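Racemase (Pseudovibrio sp. JE062, PDB 3MKC) is a member of the mandelate racemase/muconate lactonizing branch of the enolase superfamily, pairing an N-terminal capping domain with a TIM-barrel-like domain. Local coordinates at residues A54-Y58 with L102-A106; L226-E230 with N255-I260. All blocks are in the same frame, centred on the assembly; numbering follows the deposited sequence.

Interaction 1 (54-58 with 102-106) and interaction 2 (226-230 with 255-260) lie on opposite sides of the chain's centre, with their own centres about 37 Å apart and their nearest atoms about 20 Å apart, so neither touches the other. They also follow one another along the sequence, the first closing before the second opens. Interaction 1 joins two helices of the N-terminal capping domain and is mostly buried and apolar, with one bridging water. Interaction 2 ties a helix end to a loop of the barrel-like domain; it is only partly buried, and water carries much of its polar contact.

Interaction 1: A54-Y58 with L102-A106; sequences AILAY and LGMFA
The ring of Tyr58 lies against the backbone of Gly103, whose CA sits 4.1 Å from the centroid of the Tyr58 ring and 25° off the ring normal, a CH-pi contact over one face and displaced toward the rim. With no side chain on Gly103, the ring can come down onto the helix itself: Tyr58 CZ is 3.7 Å from Gly103 CA. Further along the same helix, the methyl CB of Ala106 meets Tyr58 CD2 at 3.8 Å, approaching the ring obliquely. Tyr58 reaches across because its CG stands anti to the backbone N (chi1 179°), which extends the ring from the helix toward its neighbour. Its hydroxyl is linked through a water that lies 2.6 Å from Tyr58 OH and donates to Gly103 O at 2.7 Å, so the residue under the ring also holds the phenol end, through water.

Beside the ring, aliphatic side chains fill the crossing. Ile55 CD1 presses on Leu102 CD1 at 3.4 Å, closer than ordinary van der Waals contact, and reaches Phe105 CB more loosely. The other methyl of Leu102, CD2, turns to Ala54 CB at 4.3 Å, so the two branches of this leucine serve successive residues of segment 54-58. Within its own helix, Leu102 CA lies over the centre of one face of the Phe105 ring.

Outside the pair, Phe17 of strand 12-22 touches both Ile55 and Ala106, and Thr94 packs on Tyr58. The axes of segments 54-58 and 102-106 approach to 9.9 Å and cross at -78°, nearly perpendicular. The arrangement joins short helix 52-59 to long helix 102-122, with strand 12-22 packed alongside, as part of the alpha+beta capping domain of the enolase superfamily.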
ATOM      1  N   ALA A  54      14.597  13.308   3.673  1.00 19.76           N
ATOM      2  CA  ALA A  54      14.028  14.207   2.674  1.00 17.90           C
ATOM      3  C   ALA A  54      12.612  14.562   3.108  1.00 16.84           C
ATOM      4  O   ALA A  54      12.188  15.709   3.009  1.00 17.18           O
ATOM      5  CB  ALA A  54      14.012  13.535   1.310  1.00 17.82           C
ATOM      6  N   ILE A  55      11.887  13.570   3.616  1.00 16.73           N
ATOM      7  CA  ILE A  55      10.521  13.797   4.075  1.00 15.39           C
ATOM      8  C   ILE A  55      10.495  14.769   5.253  1.00 15.36           C
ATOM      9  O   ILE A  55       9.687  15.699   5.285  1.00 15.51           O
ATOM     10  CB  ILE A  55       9.857  12.471   4.483  1.00 15.92           C
ATOM     11  CG1 ILE A  55       9.704  11.578   3.250  1.00 17.27           C
ATOM     12  CG2 ILE A  55       8.498  12.730   5.117  1.00 15.85           C
ATOM     13  CD1 ILE A  55       8.815  12.155   2.180  1.00 19.03           C
ATOM     14  N   LEU A  56      11.376  14.554   6.226  1.00 16.50           N
ATOM     15  CA  LEU A  56      11.430  15.443   7.384  1.00 17.62           C
ATOM     16  C   LEU A  56      11.699  16.881   6.935  1.00 16.56           C
ATOM     17  O   LEU A  56      11.057  17.821   7.409  1.00 16.91           O
ATOM     18  CB  LEU A  56      12.526  14.992   8.357  1.00 19.10           C
ATOM     19  CG  LEU A  56      12.612  15.754   9.683  1.00 22.78           C
ATOM     20  CD1 LEU A  56      11.381  15.447  10.518  1.00 23.33           C
ATOM     21  CD2 LEU A  56      13.874  15.354  10.440  1.00 23.54           C
ATOM     22  N   ALA A  57      12.645  17.052   6.012  1.00 16.91           N
ATOM     23  CA  ALA A  57      12.978  18.394   5.531  1.00 17.28           C
ATOM     24  C   ALA A  57      11.772  19.030   4.851  1.00 17.81           C
ATOM     25  O   ALA A  57      11.462  20.200   5.074  1.00 16.37           O
ATOM     26  CB  ALA A  57      14.155  18.330   4.569  1.00 16.44           C
ATOM     27  N   TYR A  58      11.086  18.248   4.024  1.00 18.95           N
ATOM     28  CA  TYR A  58       9.919  18.756   3.317  1.00 17.83           C
ATOM     29  C   TYR A  58       8.846  19.194   4.305  1.00 17.98           C
ATOM     30  O   TYR A  58       8.190  20.223   4.120  1.00 17.67           O
ATOM     31  CB  TYR A  58       9.347  17.675   2.395  1.00 18.82           C
ATOM     32  CG  TYR A  58       8.115  18.128   1.654  1.00 17.61           C
ATOM     33  CD1 TYR A  58       8.216  18.946   0.529  1.00 19.93           C
ATOM     34  CD2 TYR A  58       6.843  17.785   2.106  1.00 18.09           C
ATOM     35  CE1 TYR A  58       7.079  19.413  -0.124  1.00 17.62           C
ATOM     36  CE2 TYR A  58       5.701  18.251   1.459  1.00 16.88           C
ATOM     37  CZ  TYR A  58       5.826  19.065   0.351  1.00 17.68           C
ATOM     38  OH  TYR A  58       4.698  19.553  -0.267  1.00 16.45           O
ATOM     39  N   LEU A 102       7.293  13.120  -4.160  1.00 13.13           N
ATOM     40  CA  LEU A 102       7.615  13.143  -2.730  1.00 13.84           C
ATOM     41  C   LEU A 102       6.612  13.870  -1.845  1.00 14.20           C
ATOM     42  O   LEU A 102       6.215  13.361  -0.795  1.00 14.47           O
ATOM     43  CB  LEU A 102       9.001  13.765  -2.513  1.00 16.18           C
ATOM     44  CG  LEU A 102       9.537  13.695  -1.082  1.00 21.11           C
ATOM     45  CD1 LEU A 102      10.239  12.363  -0.877  1.00 20.59           C
ATOM     46  CD2 LEU A 102      10.518  14.832  -0.827  1.00 23.06           C
ATOM     47  N   GLY A 103       6.230  15.075  -2.254  1.00 12.32           N
ATOM     48  CA  GLY A 103       5.288  15.847  -1.470  1.00 12.74           C
ATOM     49  C   GLY A 103       4.031  15.076  -1.119  1.00 12.34           C
ATOM     50  O   GLY A 103       3.498  15.218  -0.019  1.00 13.58           O
HETATM   51  N   MSE A 104       3.557  14.252  -2.046  1.00 12.33           N
HETATM   52  CA  MSE A 104       2.346  13.477  -1.806  1.00 11.82           C
HETATM   53  C   MSE A 104       2.552  12.385  -0.764  1.00 10.89           C
HETATM   54  O   MSE A 104       1.601  11.987  -0.095  1.00 13.41           O
HETATM   55  CB  MSE A 104       1.836  12.857  -3.116  1.00 12.45           C
HETATM   56  CG  MSE A 104       1.160  13.865  -4.053  1.00 13.06           C
HETATM   57 SE   MSE A 104      -0.357  14.800  -3.307  1.00 16.88          SE
HETATM   58  CE  MSE A 104      -1.459  13.297  -2.853  1.00 13.33           C
ATOM     59  N   PHE A 105       3.782  11.899  -0.617  1.00 12.20           N
ATOM     60  CA  PHE A 105       4.023  10.863   0.383  1.00 12.78           C
ATOM     61  C   PHE A 105       3.743  11.502   1.744  1.00 13.03           C
ATOM     62  O   PHE A 105       3.117  10.897   2.613  1.00 13.80           O
ATOM     63  CB  PHE A 105       5.475  10.360   0.359  1.00 11.85           C
ATOM     64  CG  PHE A 105       5.958   9.882  -0.984  1.00 12.54           C
ATOM     65  CD1 PHE A 105       5.082   9.708  -2.061  1.00 11.69           C
ATOM     66  CD2 PHE A 105       7.315   9.621  -1.176  1.00 10.77           C
ATOM     67  CE1 PHE A 105       5.559   9.285  -3.302  1.00 11.22           C
ATOM     68  CE2 PHE A 105       7.799   9.198  -2.414  1.00  9.15           C
ATOM     69  CZ  PHE A 105       6.920   9.030  -3.479  1.00 12.14           C
ATOM     70  N   ALA A 106       4.199  12.739   1.915  1.00 12.87           N
ATOM     71  CA  ALA A 106       4.000  13.461   3.163  1.00 12.78           C
ATOM     72  C   ALA A 106       2.516  13.692   3.440  1.00 11.82           C
ATOM     73  O   ALA A 106       2.045  13.503   4.561  1.00 12.70           O
ATOM     74  CB  ALA A 106       4.735  14.791   3.113  1.00 13.16           C
TER
HETATM   75  O   HOH W   1       2.745  17.861   0.022  1.00 19.22           O

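Interaction 2: L226-E230 with N255-I260; sequences LNSIE and NTRSRI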
ATOM      1  N   LEU A 226       3.902 -13.776 -21.328  1.00 16.73           N
ATOM      2  CA  LEU A 226       2.624 -13.963 -20.652  1.00 15.72           C
ATOM      3  C   LEU A 226       1.698 -14.914 -21.398  1.00 15.52           C
ATOM      4  O   LEU A 226       0.968 -15.689 -20.783  1.00 15.96           O
ATOM      5  CB  LEU A 226       1.939 -12.611 -20.430  1.00 15.28           C
ATOM      6  CG  LEU A 226       2.702 -11.642 -19.518  1.00 14.51           C
ATOM      7  CD1 LEU A 226       1.855 -10.394 -19.301  1.00 15.16           C
ATOM      8  CD2 LEU A 226       3.008 -12.308 -18.171  1.00 14.12           C
ATOM      9  N   ASN A 227       1.728 -14.872 -22.724  1.00 16.19           N
ATOM     10  CA  ASN A 227       0.874 -15.763 -23.488  1.00 17.74           C
ATOM     11  C   ASN A 227       1.289 -17.223 -23.340  1.00 18.94           C
ATOM     12  O   ASN A 227       0.441 -18.111 -23.352  1.00 21.81           O
ATOM     13  CB  ASN A 227       0.858 -15.364 -24.968  1.00 16.06           C
ATOM     14  CG  ASN A 227       0.014 -14.132 -25.220  1.00 17.81           C
ATOM     15  OD1 ASN A 227      -0.928 -13.860 -24.478  1.00 19.16           O
ATOM     16  ND2 ASN A 227       0.333 -13.390 -26.277  1.00 17.24           N
ATOM     17  N   SER A 228       2.580 -17.474 -23.168  1.00 20.26           N
ATOM     18  CA  SER A 228       3.064 -18.852 -23.044  1.00 21.31           C
ATOM     19  C   SER A 228       2.798 -19.497 -21.686  1.00 22.95           C
ATOM     20  O   SER A 228       2.931 -20.713 -21.538  1.00 22.30           O
ATOM     21  CB  SER A 228       4.564 -18.914 -23.349  1.00 21.34           C
ATOM     22  OG  SER A 228       5.326 -18.351 -22.298  1.00 21.70           O
ATOM     23  N   ILE A 229       2.430 -18.695 -20.690  1.00 21.92           N
ATOM     24  CA  ILE A 229       2.158 -19.247 -19.365  1.00 23.47           C
ATOM     25  C   ILE A 229       0.703 -19.060 -18.961  1.00 22.99           C
ATOM     26  O   ILE A 229       0.372 -19.005 -17.778  1.00 23.30           O
ATOM     27  CB  ILE A 229       3.066 -18.619 -18.291  1.00 22.24           C
ATOM     28  CG1 ILE A 229       2.835 -17.107 -18.220  1.00 22.65           C
ATOM     29  CG2 ILE A 229       4.527 -18.939 -18.601  1.00 21.30           C
ATOM     30  CD1 ILE A 229       3.649 -16.430 -17.139  1.00 21.31           C
ATOM     31  N   GLU A 230      -0.164 -18.975 -19.962  1.00 23.96           N
ATOM     32  CA  GLU A 230      -1.586 -18.809 -19.731  1.00 24.90           C
ATOM     33  C   GLU A 230      -2.117 -19.992 -18.915  1.00 25.26           C
ATOM     34  O   GLU A 230      -2.985 -19.830 -18.059  1.00 25.49           O
ATOM     35  CB  GLU A 230      -2.311 -18.714 -21.080  1.00 28.04           C
ATOM     36  CG  GLU A 230      -3.726 -18.170 -20.996  1.00 30.71           C
ATOM     37  CD  GLU A 230      -4.359 -17.949 -22.359  1.00 31.22           C
ATOM     38  OE1 GLU A 230      -3.890 -17.062 -23.106  1.00 31.62           O
ATOM     39  OE2 GLU A 230      -5.334 -18.661 -22.681  1.00 31.80           O
ATOM     40  N   ASN A 255      -3.154  -7.488 -26.154  1.00 15.00           N
ATOM     41  CA  ASN A 255      -2.577  -8.675 -26.774  1.00 15.30           C
ATOM     42  C   ASN A 255      -2.312  -9.910 -25.909  1.00 16.63           C
ATOM     43  O   ASN A 255      -1.662 -10.847 -26.360  1.00 18.54           O
ATOM     44  CB  ASN A 255      -1.309  -8.238 -27.509  1.00 14.21           C
ATOM     45  CG  ASN A 255      -1.608  -7.221 -28.613  1.00 18.24           C
ATOM     46  OD1 ASN A 255      -2.099  -7.581 -29.679  1.00 19.00           O
ATOM     47  ND2 ASN A 255      -1.340  -5.942 -28.344  1.00 15.62           N
ATOM     48  N   THR A 256      -2.812  -9.912 -24.676  1.00 15.69           N
ATOM     49  CA  THR A 256      -2.643 -11.060 -23.792  1.00 14.73           C
ATOM     50  C   THR A 256      -3.937 -11.227 -23.004  1.00 14.98           C
ATOM     51  O   THR A 256      -4.806 -10.355 -23.047  1.00 14.80           O
ATOM     52  CB  THR A 256      -1.498 -10.857 -22.770  1.00 15.93           C
ATOM     53  OG1 THR A 256      -1.932  -9.952 -21.750  1.00 16.24           O
ATOM     54  CG2 THR A 256      -0.256 -10.290 -23.445  1.00 16.09           C
ATOM     55  N   ARG A 257      -4.064 -12.340 -22.286  1.00 15.17           N
ATOM     56  CA  ARG A 257      -5.250 -12.588 -21.473  1.00 14.84           C
ATOM     57  C   ARG A 257      -4.911 -12.545 -19.978  1.00 13.89           C
ATOM     58  O   ARG A 257      -5.668 -13.033 -19.140  1.00 15.99           O
ATOM     59  CB  ARG A 257      -5.870 -13.941 -21.837  1.00 18.94           C
ATOM     60  CG  ARG A 257      -6.205 -14.060 -23.320  1.00 23.94           C
ATOM     61  CD  ARG A 257      -7.128 -15.237 -23.613  1.00 29.78           C
ATOM     62  NE  ARG A 257      -7.275 -15.445 -25.050  1.00 32.96           N
ATOM     63  CZ  ARG A 257      -8.137 -16.290 -25.608  1.00 36.03           C
ATOM     64  NH1 ARG A 257      -8.951 -17.015 -24.850  1.00 35.49           N
ATOM     65  NH2 ARG A 257      -8.173 -16.421 -26.929  1.00 36.73           N
ATOM     66  N   SER A 258      -3.764 -11.961 -19.651  1.00 13.28           N
ATOM     67  CA  SER A 258      -3.334 -11.843 -18.262  1.00 13.63           C
ATOM     68  C   SER A 258      -3.901 -10.570 -17.660  1.00 11.95           C
ATOM     69  O   SER A 258      -4.291  -9.656 -18.392  1.00 12.60           O
ATOM     70  CB  SER A 258      -1.800 -11.744 -18.165  1.00 15.68           C
ATOM     71  OG  SER A 258      -1.160 -12.992 -18.351  1.00 19.14           O
ATOM     72  N   ARG A 259      -3.961 -10.513 -16.333  1.00 12.94           N
ATOM     73  CA  ARG A 259      -4.388  -9.283 -15.678  1.00 12.13           C
ATOM     74  C   ARG A 259      -3.117  -8.444 -15.676  1.00 12.99           C
ATOM     75  O   ARG A 259      -2.045  -8.935 -15.313  1.00 13.21           O
ATOM     76  CB  ARG A 259      -4.812  -9.513 -14.227  1.00 11.43           C
ATOM     77  CG  ARG A 259      -6.219 -10.049 -14.012  1.00 12.01           C
ATOM     78  CD  ARG A 259      -6.641  -9.724 -12.576  1.00 10.35           C
ATOM     79  NE  ARG A 259      -7.958 -10.231 -12.219  1.00 12.77           N
ATOM     80  CZ  ARG A 259      -8.223 -11.496 -11.919  1.00 11.51           C
ATOM     81  NH1 ARG A 259      -7.259 -12.406 -11.931  1.00 12.69           N
ATOM     82  NH2 ARG A 259      -9.455 -11.850 -11.582  1.00 14.25           N
ATOM     83  N   ILE A 260      -3.221  -7.194 -16.103  1.00 11.43           N
ATOM     84  CA  ILE A 260      -2.059  -6.311 -16.127  1.00 10.65           C
ATOM     85  C   ILE A 260      -2.238  -5.271 -15.034  1.00  8.70           C
ATOM     86  O   ILE A 260      -3.280  -4.630 -14.954  1.00 10.92           O
ATOM     87  CB  ILE A 260      -1.936  -5.602 -17.494  1.00  9.31           C
ATOM     88  CG1 ILE A 260      -1.884  -6.647 -18.611  1.00 10.53           C
ATOM     89  CG2 ILE A 260      -0.693  -4.731 -17.531  1.00 10.80           C
ATOM     90  CD1 ILE A 260      -0.733  -7.627 -18.477  1.00 12.90           C
TER
HETATM   91  O   HOH W   2      -1.720 -14.890 -20.002  1.00 30.62           O
HETATM   92  O   HOH W   3      -2.456 -14.689 -22.417  1.00 20.61           O
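One water is shared by three polar groups, of Asn227, Glu230 and Arg257: it donates to Asn227 OD1 at 2.7 Å and to Glu230 OE1, and accepts from the backbone N of Arg257 at 2.8 Å. It links the C-terminal end of helix 219-228 to the loop that leads from helix 246-255 into strand 261-262, an alpha-to-beta connection of the TIM-barrel-like domain, on the side where strands begin.

The direct bond across the contact comes from the other end of the same amide. Asn227 CG stands anti to the carbonyl carbon (chi1 -75°), which brings the amide over to the loop. Asn227 ND2 donates to Asn255 O at 3.2 Å with an N-H...O angle of 163°, the acceptor lying almost in the amide plane and the donor in the carbonyl plane. Gripped by this bond at one end and by water at the other, the amide is probably held against rotation; its OD1 also rests on Thr256 CA and CB. Thr256 OG1 is itself bonded to Leu252 O, tying this part of the loop back to helix 246-255.

Glu230 and Arg257 cross obliquely, and the carboxylate oxygen OE1 lies along the aliphatic chain of the arginine, 3.8 Å from Arg257 CD. The opposite charges probably attract weakly, but OE1 lies well out of the guanidinium plane and no N-H points at it.

On the buried side, Leu226 CD1 meets Ile260 CD1 at 3.9 Å. A second water joins the backbone of Leu226 to the loop, donating to Leu226 O at 2.9 Å and lying 2.6 Å from Ser258 OG.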